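Local atomic coordinates of tripartite terminase subunit 3 (Human herpesvirus 5, PDB entry 3N4P), a protein that probably serves in the terminase motor that packages viral DNA into empty capsids, this chain being the C-terminal nuclease domain of the large subunit. Residues B[226-231]-B[256-261]; B[81-86]-B[95-100]; B[41-46]-B[220-225]. All coordinates share one frame; numbering follows the deposited sequence.

Overall arrangement
Interaction 2 lies within the central mixed sheet of the nuclease domain; the helices of interactions 1 and 3 pack over the face that carries Leu97. It is the buried hairpin of strands 80-88 and 91-100, its centre about 4 Å from that of the chain. Interactions 1 and 3 share helix 221-229, which meets helix 256-267 in the first and helix 37-45 in the third; the centres of interactions 1 and 3 are about 12 Å apart. Leu97 touches Leu257 and Val261 as well as Ile222 and Leu225. Along the chain, the hairpin falls between the two segments of interaction 3, and 256-261 comes last. Interaction 1 carries Asp256, a predicted nuclease residue; interaction 3 borders the second subunit.

Interaction 1: B[226-231]-B[256-261]; sequences LEQIQN and DLIIAV
Gln228 reaches from helix 221-229 to the first turn of helix 256-267, where its amide oxygen OE1 meets two successive backbone N-H groups. The firmer bond comes from Ile258 N, 3.1 Å from Gln228 OE1. It is nearly straight at 160°, the donor tilted 31° from the carbonyl plane. Leu257 N adds a weak, bent bond to the same oxygen. The amide thus acts as an acceptor for first-turn N-H groups, which have no i-4 carbonyl within the helix itself. Nearer the helix backbone, Gln228 CB lies 3.9 Å from Ile258 CG2, and the other branch of that isoleucine goes to Ile229. There Ile258 CD1 presses on Ile229 CG1 at 3.3 Å, tighter than usual carbon contact, the two side chains crossing at about a right angle. An extended chain beyond CG (chi2 -169°) carries the Gln228 amide over to the second helix. Next to the gripped N-H groups stands Asp256, a predicted nuclease residue whose side chain is about 5 Å from that of Asp68, which binds magnesium. Phe195 of helix 187-200 packs on Ile258 and Phe199 on Ile229, while Phe43 of helix 37-45 also covers Ile229, and Leu257 faces the hairpin strands 80-88 and 91-100.

Interaction 2: B[81-86]-B[95-100]; sequences GVAAVG and YGLEHF
With CG anti to its carbonyl carbon (chi1 -71°), Tyr95 lays its ring along the end of the opposite strand, CE2 coming 3.5 Å from Gly86 N. Val82 CG2 lies 3.8 Å from Glu98 CB. Beyond this point Glu98 bends at chi2 (-64°) and leads its carboxylate away from Val82, to bonds with the backbone N of Tyr213 and of Thr214. The strands form an antiparallel beta hairpin within the central sheet of the nuclease domain. Val82 and Glu98 are a hydrogen-bonded pair, each N meeting the other's O at 2.9 Å; Ala83 and Leu97 form a non-hydrogen-bonded pair. A classic beta bulge interrupts the pattern, Tyr95 and Gly96 both facing Ala84. Ala84 O accepts from Tyr95 N, at a short distance that carries little weight, and from Gly96 N at 3.1 Å, both donors in the carbonyl plane, whereas Ala84 N donates to Gly96 O from above the plane of that carbonyl. Ala83 CB and Leu97 CD2, 4.2 Å apart, look toward helix 256-267; Met120 of helix 109-127 covers Val82, Ala84 and Glu98 on the other face. At its far end the Tyr95 hydroxyl bonds that of Tyr130.

Interaction 3: B[41-46]-B[220-225]; sequences EEFDIL and DPIEYL. With MG (magnesium ion), chain G.
The helical segments 41-45 and 221-225 run antiparallel, their axes at 163° and 10.1 Å apart at closest approach, with the CA atoms of Asp44 and Ile222 nearest. This antiparallel helix pair is bridged mainly by Phe43. Its CG is anti to the backbone N (chi1 180°), sending the ring across to the second helix. Leu225 CD2 meets the ring at its edge, in plane, 3.6 Å from Phe43 CZ, while Ile222 CG2 lies obliquely 3.8 Å from Phe43 CE2. Phe199 adds an edge-to-face partner, and Ile94 of strand 91-100 touches both Phe43 and Leu225. Nearer the start of helix 221-229, the carboxylates of Asp44 and Asp220 are nearly coplanar (17° apart), and Asp44 OD1 comes within 4.0 Å of Asp220 OD2. Arg47 salt-bridges both oxygens, which would offset their like charges. Asp220 also serves as the N-cap of helix 221-229, its OD1 accepting from Ile222 N at 3.3 Å from above the carboxylate plane. Leu46 pairs with an antiparallel strand of the second subunit. At the same interface a magnesium ion, distinct from the one at Asp68 and Glu139, is bound by Asp44 OD2 at 2.5 Å and by the backbone oxygen of Asn52 of the second subunit.

Interaction 1: B[226-231]-B[256-261]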
ATOM      1  N   LEU B 226      10.523  10.375  -2.152  1.00 42.33           N
ATOM      2  CA  LEU B 226      10.712  10.660  -0.733  1.00 44.08           C
ATOM      3  C   LEU B 226      11.980  11.464  -0.396  1.00 47.24           C
ATOM      4  O   LEU B 226      11.977  12.308   0.531  1.00 49.27           O
ATOM      5  CB  LEU B 226      10.780   9.390   0.045  1.00 43.82           C
ATOM      6  CG  LEU B 226       9.666   8.866   0.968  1.00 48.75           C
ATOM      7  CD1 LEU B 226       8.726   9.979   1.603  1.00 51.55           C
ATOM      8  CD2 LEU B 226       8.856   7.712   0.402  1.00 48.10           C
ATOM      9  N   GLU B 227      13.088  11.196  -1.094  1.00 47.83           N
ATOM     10  CA  GLU B 227      14.300  11.993  -0.891  1.00 51.46           C
ATOM     11  C   GLU B 227      14.030  13.489  -1.112  1.00 51.66           C
ATOM     12  O   GLU B 227      14.498  14.345  -0.355  1.00 52.04           O
ATOM     13  CB  GLU B 227      15.494  11.501  -1.771  1.00 51.49           C
ATOM     14  CG  GLU B 227      16.343  10.432  -1.088  1.00 57.85           C
ATOM     15  CD  GLU B 227      16.813   9.231  -2.023  1.00 66.92           C
ATOM     16  OE1 GLU B 227      16.977   8.086  -1.501  1.00 71.74           O
ATOM     17  OE2 GLU B 227      17.038   9.398  -3.249  1.00 67.63           O
ATOM     18  N   GLN B 228      13.262  13.778  -2.149  1.00 51.68           N
ATOM     19  CA  GLN B 228      12.827  15.154  -2.416  1.00 53.88           C
ATOM     20  C   GLN B 228      11.833  15.718  -1.394  1.00 54.68           C
ATOM     21  O   GLN B 228      11.899  16.889  -1.054  1.00 56.06           O
ATOM     22  CB  GLN B 228      12.312  15.275  -3.839  1.00 53.48           C
ATOM     23  CG  GLN B 228      13.440  14.978  -4.841  1.00 54.43           C
ATOM     24  CD  GLN B 228      13.089  15.349  -6.321  1.00 56.20           C
ATOM     25  OE1 GLN B 228      12.176  16.151  -6.596  1.00 54.30           O
ATOM     26  NE2 GLN B 228      13.844  14.781  -7.269  1.00 60.69           N
ATOM     27  N   ILE B 229      10.951  14.878  -0.875  1.00 54.04           N
ATOM     28  CA  ILE B 229       9.906  15.341   0.037  1.00 55.94           C
ATOM     29  C   ILE B 229      10.577  15.827   1.298  1.00 59.55           C
ATOM     30  O   ILE B 229      10.123  16.774   1.893  1.00 60.88           O
ATOM     31  CB  ILE B 229       8.840  14.238   0.325  1.00 54.32           C
ATOM     32  CG1 ILE B 229       7.906  14.136  -0.866  1.00 52.97           C
ATOM     33  CG2 ILE B 229       8.072  14.488   1.629  1.00 54.14           C
ATOM     34  CD1 ILE B 229       7.134  12.866  -0.992  1.00 53.30           C
ATOM     35  N   GLN B 230      11.702  15.207   1.653  1.00 61.79           N
ATOM     36  CA  GLN B 230      12.500  15.614   2.810  1.00 66.16           C
ATOM     37  C   GLN B 230      13.122  16.985   2.605  1.00 69.11           C
ATOM     38  O   GLN B 230      13.447  17.656   3.559  1.00 70.94           O
ATOM     39  CB  GLN B 230      13.617  14.593   3.035  1.00 65.42           C
ATOM     40  CG  GLN B 230      14.051  14.524   4.448  1.00 71.00           C
ATOM     41  CD  GLN B 230      14.005  13.105   4.998  1.00 74.99           C
ATOM     42  OE1 GLN B 230      14.531  12.149   4.393  1.00 74.47           O
ATOM     43  NE2 GLN B 230      13.364  12.960   6.149  1.00 73.79           N
ATOM     44  N   ASN B 231      13.325  17.378   1.349  1.00 70.53           N
ATOM     45  CA  ASN B 231      14.006  18.637   1.053  1.00 74.85           C
ATOM     46  C   ASN B 231      13.068  19.831   0.958  1.00 77.13           C
ATOM     47  O   ASN B 231      13.505  20.940   0.653  1.00 79.83           O
ATOM     48  CB  ASN B 231      14.819  18.517  -0.246  1.00 74.97           C
ATOM     49  CG  ASN B 231      16.091  17.704  -0.057  1.00 75.96           C
ATOM     50  OD1 ASN B 231      16.789  17.866   0.954  1.00 78.77           O
ATOM     51  ND2 ASN B 231      16.375  16.801  -0.999  1.00 73.14           N
ATOM     52  N   ASP B 256      12.642  19.171  -8.539  1.00 66.07           N
ATOM     53  CA  ASP B 256      11.805  19.207  -9.717  1.00 63.68           C
ATOM     54  C   ASP B 256      10.684  18.188  -9.751  1.00 58.59           C
ATOM     55  O   ASP B 256       9.621  18.499 -10.209  1.00 59.18           O
ATOM     56  CB  ASP B 256      12.674  19.108 -10.993  1.00 65.64           C
ATOM     57  CG  ASP B 256      13.786  20.150 -11.016  1.00 72.21           C
ATOM     58  OD1 ASP B 256      13.794  20.981 -11.947  1.00 78.35           O
ATOM     59  OD2 ASP B 256      14.634  20.161 -10.079  1.00 78.92           O
ATOM     60  N   LEU B 257      10.912  16.958  -9.337  1.00 54.28           N
ATOM     61  CA  LEU B 257       9.822  15.978  -9.383  1.00 50.64           C
ATOM     62  C   LEU B 257       8.743  16.325  -8.296  1.00 49.00           C
ATOM     63  O   LEU B 257       7.541  16.166  -8.515  1.00 48.54           O
ATOM     64  CB  LEU B 257      10.367  14.567  -9.106  1.00 46.83           C
ATOM     65  CG  LEU B 257       9.735  13.275  -9.618  1.00 51.52           C
ATOM     66  CD1 LEU B 257       9.808  12.079  -8.665  1.00 47.74           C
ATOM     67  CD2 LEU B 257       8.396  13.338 -10.380  1.00 53.69           C
ATOM     68  N   ILE B 258       9.183  16.673  -7.100  1.00 46.53           N
ATOM     69  CA  ILE B 258       8.220  16.952  -6.062  1.00 48.20           C
ATOM     70  C   ILE B 258       7.253  18.116  -6.406  1.00 48.35           C
ATOM     71  O   ILE B 258       6.064  17.985  -6.199  1.00 48.25           O
ATOM     72  CB  ILE B 258       8.862  17.036  -4.633  1.00 48.42           C
ATOM     73  CG1 ILE B 258       7.814  17.221  -3.525  1.00 51.80           C
ATOM     74  CG2 ILE B 258       9.798  18.228  -4.503  1.00 51.28           C
ATOM     75  CD1 ILE B 258       6.841  16.044  -3.320  1.00 51.36           C
ATOM     76  N   ILE B 259       7.756  19.228  -6.923  1.00 50.64           N
ATOM     77  CA  ILE B 259       6.888  20.329  -7.354  1.00 53.20           C
ATOM     78  C   ILE B 259       5.891  19.815  -8.381  1.00 52.77           C
ATOM     79  O   ILE B 259       4.709  20.214  -8.371  1.00 53.22           O
ATOM     80  CB  ILE B 259       7.684  21.427  -8.076  1.00 58.00           C
ATOM     81  CG1 ILE B 259       8.661  22.165  -7.145  1.00 61.54           C
ATOM     82  CG2 ILE B 259       6.718  22.534  -8.692  1.00 58.74           C
ATOM     83  CD1 ILE B 259       9.562  23.103  -8.034  1.00 69.30           C
ATOM     84  N   ALA B 260       6.356  18.951  -9.305  1.00 48.66           N
ATOM     85  CA  ALA B 260       5.405  18.454 -10.280  1.00 47.08           C
ATOM     86  C   ALA B 260       4.258  17.690  -9.626  1.00 45.88           C
ATOM     87  O   ALA B 260       3.121  17.807 -10.056  1.00 47.23           O
ATOM     88  CB  ALA B 260       6.068  17.639 -11.319  1.00 44.05           C
ATOM     89  N   VAL B 261       4.542  16.917  -8.593  1.00 44.26           N
ATOM     90  CA  VAL B 261       3.477  16.231  -7.893  1.00 43.82           C
ATOM     91  C   VAL B 261       2.617  17.275  -7.130  1.00 46.76           C
ATOM     92  O   VAL B 261       1.418  17.243  -7.160  1.00 47.89           O
ATOM     93  CB  VAL B 261       4.118  15.215  -6.888  1.00 43.57           C
ATOM     94  CG1 VAL B 261       3.088  14.652  -5.850  1.00 34.92           C
ATOM     95  CG2 VAL B 261       4.866  14.132  -7.685  1.00 37.93           C
TER

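Interaction 2: B[81-86]-B[95-100]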
ATOM      1  N   GLY B  81      10.550  17.554 -14.500  1.00 55.45           N
ATOM      2  CA  GLY B  81       9.601  16.769 -13.674  1.00 50.52           C
ATOM      3  C   GLY B  81       8.252  16.601 -14.363  1.00 49.92           C
ATOM      4  O   GLY B  81       7.757  17.539 -14.915  1.00 52.36           O
ATOM      5  N   VAL B  82       7.725  15.379 -14.405  1.00 47.29           N
ATOM      6  CA  VAL B  82       6.387  15.010 -14.891  1.00 45.37           C
ATOM      7  C   VAL B  82       5.699  14.162 -13.770  1.00 44.33           C
ATOM      8  O   VAL B  82       6.328  13.302 -13.169  1.00 42.70           O
ATOM      9  CB  VAL B  82       6.432  14.144 -16.180  1.00 45.36           C
ATOM     10  CG1 VAL B  82       5.085  14.146 -16.918  1.00 42.26           C
ATOM     11  CG2 VAL B  82       7.536  14.616 -17.120  1.00 44.63           C
ATOM     12  N   ALA B  83       4.430  14.450 -13.498  1.00 43.79           N
ATOM     13  CA  ALA B  83       3.625  13.684 -12.581  1.00 43.68           C
ATOM     14  C   ALA B  83       2.220  13.538 -13.122  1.00 44.68           C
ATOM     15  O   ALA B  83       1.641  14.448 -13.748  1.00 45.38           O
ATOM     16  CB  ALA B  83       3.574  14.357 -11.188  1.00 42.98           C
ATOM     17  N   ALA B  84       1.649  12.384 -12.793  1.00 44.18           N
ATOM     18  CA  ALA B  84       0.334  11.999 -13.243  1.00 43.88           C
ATOM     19  C   ALA B  84      -0.407  11.425 -12.049  1.00 43.34           C
ATOM     20  O   ALA B  84       0.018  10.382 -11.506  1.00 42.29           O
ATOM     21  CB  ALA B  84       0.458  10.951 -14.366  1.00 42.34           C
ATOM     22  N   VAL B  85      -1.507  12.117 -11.677  1.00 45.33           N
ATOM     23  CA  VAL B  85      -2.373  11.836 -10.528  1.00 45.54           C
ATOM     24  C   VAL B  85      -3.888  11.799 -10.837  1.00 46.87           C
ATOM     25  O   VAL B  85      -4.350  12.377 -11.826  1.00 48.88           O
ATOM     26  CB  VAL B  85      -2.116  12.817  -9.365  1.00 48.17           C
ATOM     27  CG1 VAL B  85      -0.599  13.064  -9.164  1.00 45.60           C
ATOM     28  CG2 VAL B  85      -2.752  14.084  -9.668  1.00 50.71           C
ATOM     29  N   GLY B  86      -4.659  11.070 -10.010  1.00 47.57           N
ATOM     30  CA  GLY B  86      -6.115  10.912 -10.175  1.00 47.52           C
ATOM     31  C   GLY B  86      -6.721  10.740  -8.780  1.00 50.16           C
ATOM     32  O   GLY B  86      -6.018  10.320  -7.847  1.00 48.88           O
ATOM     33  N   TYR B  95      -0.008   8.112 -10.283  1.00 37.75           N
ATOM     34  CA  TYR B  95       0.057   7.069 -11.282  1.00 37.71           C
ATOM     35  C   TYR B  95       1.383   6.992 -12.042  1.00 36.39           C
ATOM     36  O   TYR B  95       1.739   5.940 -12.607  1.00 35.50           O
ATOM     37  CB  TYR B  95      -1.082   7.277 -12.322  1.00 37.87           C
ATOM     38  CG  TYR B  95      -2.514   6.977 -11.754  1.00 43.18           C
ATOM     39  CD1 TYR B  95      -2.847   5.703 -11.292  1.00 44.80           C
ATOM     40  CD2 TYR B  95      -3.476   7.979 -11.649  1.00 42.95           C
ATOM     41  CE1 TYR B  95      -4.115   5.416 -10.804  1.00 46.71           C
ATOM     42  CE2 TYR B  95      -4.782   7.729 -11.176  1.00 43.79           C
ATOM     43  CZ  TYR B  95      -5.088   6.442 -10.765  1.00 49.49           C
ATOM     44  OH  TYR B  95      -6.334   6.156 -10.287  1.00 48.63           O
ATOM     45  N   GLY B  96       2.086   8.116 -12.118  1.00 36.75           N
ATOM     46  CA  GLY B  96       3.257   8.214 -12.964  1.00 37.57           C
ATOM     47  C   GLY B  96       4.178   9.310 -12.518  1.00 37.98           C
ATOM     48  O   GLY B  96       3.716  10.326 -11.936  1.00 38.93           O
ATOM     49  N   LEU B  97       5.485   9.059 -12.689  1.00 37.88           N
ATOM     50  CA  LEU B  97       6.542  10.047 -12.382  1.00 39.21           C
ATOM     51  C   LEU B  97       7.607   9.931 -13.440  1.00 39.25           C
ATOM     52  O   LEU B  97       7.941   8.823 -13.889  1.00 41.31           O
ATOM     53  CB  LEU B  97       7.196   9.844 -10.998  1.00 37.32           C
ATOM     54  CG  LEU B  97       6.322   9.911  -9.745  1.00 38.46           C
ATOM     55  CD1 LEU B  97       6.982   9.215  -8.499  1.00 35.67           C
ATOM     56  CD2 LEU B  97       5.836  11.369  -9.378  1.00 38.90           C
ATOM     57  N   GLU B  98       8.084  11.066 -13.927  1.00 40.55           N
ATOM     58  CA  GLU B  98       9.278  11.067 -14.746  1.00 40.09           C
ATOM     59  C   GLU B  98      10.145  12.192 -14.302  1.00 42.23           C
ATOM     60  O   GLU B  98       9.658  13.270 -13.940  1.00 41.81           O
ATOM     61  CB  GLU B  98       8.965  11.215 -16.225  1.00 40.13           C
ATOM     62  CG  GLU B  98       8.043  10.115 -16.841  1.00 42.15           C
ATOM     63  CD  GLU B  98       8.615   8.676 -16.848  1.00 44.26           C
ATOM     64  OE1 GLU B  98       9.776   8.408 -16.451  1.00 44.50           O
ATOM     65  OE2 GLU B  98       7.864   7.772 -17.270  1.00 45.17           O
ATOM     66  N   HIS B  99      11.453  11.980 -14.416  1.00 44.12           N
ATOM     67  CA  HIS B  99      12.418  13.033 -14.226  1.00 45.92           C
ATOM     68  C   HIS B  99      13.352  12.831 -15.387  1.00 47.65           C
ATOM     69  O   HIS B  99      14.224  11.958 -15.384  1.00 47.60           O
ATOM     70  CB  HIS B  99      13.149  12.897 -12.904  1.00 45.22           C
ATOM     71  CG  HIS B  99      13.948  14.110 -12.536  1.00 51.36           C
ATOM     72  ND1 HIS B  99      14.565  14.247 -11.310  1.00 48.12           N
ATOM     73  CD2 HIS B  99      14.261  15.230 -13.241  1.00 52.37           C
ATOM     74  CE1 HIS B  99      15.228  15.390 -11.278  1.00 52.80           C
ATOM     75  NE2 HIS B  99      15.051  16.012 -12.431  1.00 53.12           N
ATOM     76  N   PHE B 100      13.196  13.664 -16.395  1.00 49.94           N
ATOM     77  CA  PHE B 100      13.890  13.408 -17.652  1.00 50.83           C
ATOM     78  C   PHE B 100      15.084  14.327 -17.918  1.00 53.68           C
ATOM     79  O   PHE B 100      14.985  15.529 -17.734  1.00 54.74           O
ATOM     80  CB  PHE B 100      12.877  13.478 -18.785  1.00 51.72           C
ATOM     81  CG  PHE B 100      13.509  13.583 -20.173  1.00 56.73           C
ATOM     82  CD1 PHE B 100      13.733  12.448 -20.915  1.00 55.31           C
ATOM     83  CD2 PHE B 100      13.853  14.814 -20.706  1.00 58.03           C
ATOM     84  CE1 PHE B 100      14.324  12.530 -22.226  1.00 61.64           C
ATOM     85  CE2 PHE B 100      14.451  14.901 -21.977  1.00 61.61           C
ATOM     86  CZ  PHE B 100      14.666  13.765 -22.739  1.00 61.04           C
TER

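Interaction 3: B[41-46]-B[220-225]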
ATOM      1  N   GLU B  41       6.592   7.090   5.992  1.00 44.37           N
ATOM      2  CA  GLU B  41       6.711   5.660   6.121  1.00 46.15           C
ATOM      3  C   GLU B  41       5.469   4.977   5.498  1.00 46.59           C
ATOM      4  O   GLU B  41       5.570   4.000   4.740  1.00 45.87           O
ATOM      5  CB  GLU B  41       6.867   5.367   7.619  1.00 47.88           C
ATOM      6  CG  GLU B  41       7.498   4.129   7.897  1.00 53.27           C
ATOM      7  CD  GLU B  41       7.933   3.939   9.361  1.00 65.22           C
ATOM      8  OE1 GLU B  41       7.120   4.205  10.339  1.00 59.89           O
ATOM      9  OE2 GLU B  41       9.108   3.441   9.478  1.00 70.29           O
ATOM     10  N   GLU B  42       4.290   5.492   5.800  1.00 46.45           N
ATOM     11  CA  GLU B  42       3.073   4.969   5.168  1.00 47.46           C
ATOM     12  C   GLU B  42       2.967   5.193   3.653  1.00 44.73           C
ATOM     13  O   GLU B  42       2.429   4.370   2.928  1.00 44.98           O
ATOM     14  CB  GLU B  42       1.843   5.582   5.842  1.00 49.20           C
ATOM     15  CG  GLU B  42       1.575   4.878   7.200  1.00 55.66           C
ATOM     16  CD  GLU B  42       0.543   5.616   8.048  1.00 65.30           C
ATOM     17  OE1 GLU B  42      -0.428   6.182   7.452  1.00 69.08           O
ATOM     18  OE2 GLU B  42       0.743   5.664   9.291  1.00 70.68           O
ATOM     19  N   PHE B  43       3.490   6.296   3.166  1.00 42.23           N
ATOM     20  CA  PHE B  43       3.544   6.481   1.748  1.00 40.58           C
ATOM     21  C   PHE B  43       4.438   5.439   1.031  1.00 40.22           C
ATOM     22  O   PHE B  43       4.156   5.001  -0.096  1.00 39.15           O
ATOM     23  CB  PHE B  43       3.944   7.935   1.518  1.00 40.48           C
ATOM     24  CG  PHE B  43       4.076   8.355   0.053  1.00 40.38           C
ATOM     25  CD1 PHE B  43       2.969   8.548  -0.748  1.00 40.05           C
ATOM     26  CD2 PHE B  43       5.305   8.725  -0.435  1.00 38.61           C
ATOM     27  CE1 PHE B  43       3.112   9.066  -2.087  1.00 36.11           C
ATOM     28  CE2 PHE B  43       5.468   9.193  -1.746  1.00 37.75           C
ATOM     29  CZ  PHE B  43       4.374   9.378  -2.559  1.00 37.38           C
ATOM     30  N   ASP B  44       5.535   5.057   1.677  1.00 40.52           N
ATOM     31  CA  ASP B  44       6.412   3.997   1.201  1.00 39.76           C
ATOM     32  C   ASP B  44       5.807   2.562   1.261  1.00 39.81           C
ATOM     33  O   ASP B  44       5.914   1.801   0.318  1.00 37.33           O
ATOM     34  CB  ASP B  44       7.660   3.945   2.092  1.00 41.57           C
ATOM     35  CG  ASP B  44       8.862   3.317   1.336  1.00 48.03           C
ATOM     36  OD1 ASP B  44       8.742   3.128   0.095  1.00 55.44           O
ATOM     37  OD2 ASP B  44       9.878   2.989   1.954  1.00 51.57           O
ATOM     38  N   ILE B  45       5.211   2.202   2.393  1.00 38.83           N
ATOM     39  CA  ILE B  45       4.819   0.811   2.595  1.00 39.25           C
ATOM     40  C   ILE B  45       3.354   0.528   2.301  1.00 41.11           C
ATOM     41  O   ILE B  45       2.955  -0.655   2.212  1.00 43.96           O
ATOM     42  CB  ILE B  45       5.220   0.278   3.978  1.00 42.05           C
ATOM     43  CG1 ILE B  45       4.456   0.997   5.106  1.00 40.58           C
ATOM     44  CG2 ILE B  45       6.733   0.331   4.173  1.00 37.82           C
ATOM     45  CD1 ILE B  45       4.946   0.600   6.547  1.00 44.92           C
ATOM     46  N   LEU B  46       2.558   1.573   2.080  1.00 39.86           N
ATOM     47  CA  LEU B  46       1.136   1.366   1.770  1.00 42.28           C
ATOM     48  C   LEU B  46       0.785   1.983   0.389  1.00 41.62           C
ATOM     49  O   LEU B  46       0.489   3.197   0.271  1.00 42.37           O
ATOM     50  CB  LEU B  46       0.174   1.835   2.922  1.00 43.32           C
ATOM     51  CG  LEU B  46       0.013   0.848   4.091  1.00 47.82           C
ATOM     52  CD1 LEU B  46      -0.623   1.525   5.345  1.00 55.68           C
ATOM     53  CD2 LEU B  46      -0.852  -0.425   3.721  1.00 49.03           C
ATOM     54  N   ASP B 220      13.748   2.661  -6.908  1.00 39.19           N
ATOM     55  CA  ASP B 220      12.263   2.765  -6.589  1.00 38.63           C
ATOM     56  C   ASP B 220      11.799   4.231  -6.700  1.00 36.31           C
ATOM     57  O   ASP B 220      12.370   5.071  -5.995  1.00 37.38           O
ATOM     58  CB  ASP B 220      11.999   2.151  -5.185  1.00 38.76           C
ATOM     59  CG  ASP B 220      10.538   2.426  -4.670  1.00 45.70           C
ATOM     60  OD1 ASP B 220       9.582   2.714  -5.467  1.00 46.90           O
ATOM     61  OD2 ASP B 220      10.365   2.369  -3.436  1.00 51.63           O
ATOM     62  N   PRO B 221      10.841   4.573  -7.615  1.00 35.51           N
ATOM     63  CA  PRO B 221      10.468   5.992  -7.821  1.00 35.35           C
ATOM     64  C   PRO B 221       9.927   6.694  -6.605  1.00 37.08           C
ATOM     65  O   PRO B 221      10.145   7.920  -6.424  1.00 35.58           O
ATOM     66  CB  PRO B 221       9.361   5.972  -8.891  1.00 34.58           C
ATOM     67  CG  PRO B 221       9.597   4.613  -9.712  1.00 34.12           C
ATOM     68  CD  PRO B 221      10.324   3.674  -8.689  1.00 36.49           C
ATOM     69  N   ILE B 222       9.172   5.953  -5.788  1.00 37.92           N
ATOM     70  CA  ILE B 222       8.704   6.477  -4.538  1.00 37.90           C
ATOM     71  C   ILE B 222       9.817   6.771  -3.512  1.00 40.81           C
ATOM     72  O   ILE B 222       9.755   7.774  -2.768  1.00 42.49           O
ATOM     73  CB  ILE B 222       7.591   5.583  -3.946  1.00 38.55           C
ATOM     74  CG1 ILE B 222       6.331   5.561  -4.888  1.00 36.76           C
ATOM     75  CG2 ILE B 222       7.324   6.015  -2.528  1.00 35.94           C
ATOM     76  CD1 ILE B 222       5.887   6.969  -5.299  1.00 40.95           C
ATOM     77  N   GLU B 223      10.846   5.936  -3.451  1.00 42.29           N
ATOM     78  CA  GLU B 223      12.039   6.237  -2.575  1.00 43.28           C
ATOM     79  C   GLU B 223      12.804   7.476  -3.060  1.00 43.07           C
ATOM     80  O   GLU B 223      13.184   8.354  -2.268  1.00 45.11           O
ATOM     81  CB  GLU B 223      12.972   5.029  -2.474  1.00 45.78           C
ATOM     82  CG  GLU B 223      14.356   5.277  -1.796  1.00 53.96           C
ATOM     83  CD  GLU B 223      14.972   4.005  -1.102  1.00 68.20           C
ATOM     84  OE1 GLU B 223      15.202   2.954  -1.788  1.00 69.03           O
ATOM     85  OE2 GLU B 223      15.267   4.086   0.132  1.00 70.40           O
ATOM     86  N   TYR B 224      12.929   7.613  -4.378  1.00 41.48           N
ATOM     87  CA  TYR B 224      13.477   8.792  -4.998  1.00 40.64           C
ATOM     88  C   TYR B 224      12.646  10.059  -4.685  1.00 41.10           C
ATOM     89  O   TYR B 224      13.211  11.108  -4.377  1.00 43.86           O
ATOM     90  CB  TYR B 224      13.479   8.553  -6.504  1.00 38.81           C
ATOM     91  CG  TYR B 224      14.132   9.646  -7.292  1.00 40.75           C
ATOM     92  CD1 TYR B 224      13.369  10.533  -8.047  1.00 39.30           C
ATOM     93  CD2 TYR B 224      15.547   9.792  -7.310  1.00 43.03           C
ATOM     94  CE1 TYR B 224      13.974  11.546  -8.794  1.00 40.75           C
ATOM     95  CE2 TYR B 224      16.161  10.821  -8.047  1.00 40.98           C
ATOM     96  CZ  TYR B 224      15.373  11.673  -8.796  1.00 44.22           C
ATOM     97  OH  TYR B 224      15.983  12.657  -9.542  1.00 48.00           O
ATOM     98  N   LEU B 225      11.325   9.965  -4.844  1.00 39.80           N
ATOM     99  CA  LEU B 225      10.407  11.030  -4.564  1.00 41.44           C
ATOM    100  C   LEU B 225      10.438  11.370  -3.026  1.00 42.47           C
ATOM    101  O   LEU B 225      10.435  12.537  -2.655  1.00 44.18           O
ATOM    102  CB  LEU B 225       8.971  10.668  -5.021  1.00 40.62           C
ATOM    103  CG  LEU B 225       7.888  11.696  -4.661  1.00 41.90           C
ATOM    104  CD1 LEU B 225       8.043  12.913  -5.530  1.00 39.85           C
ATOM    105  CD2 LEU B 225       6.452  11.173  -4.845  1.00 42.25           C
TER
HETATM  106 MG    MG G   5      12.155   2.919   0.933  1.00 96.20          MG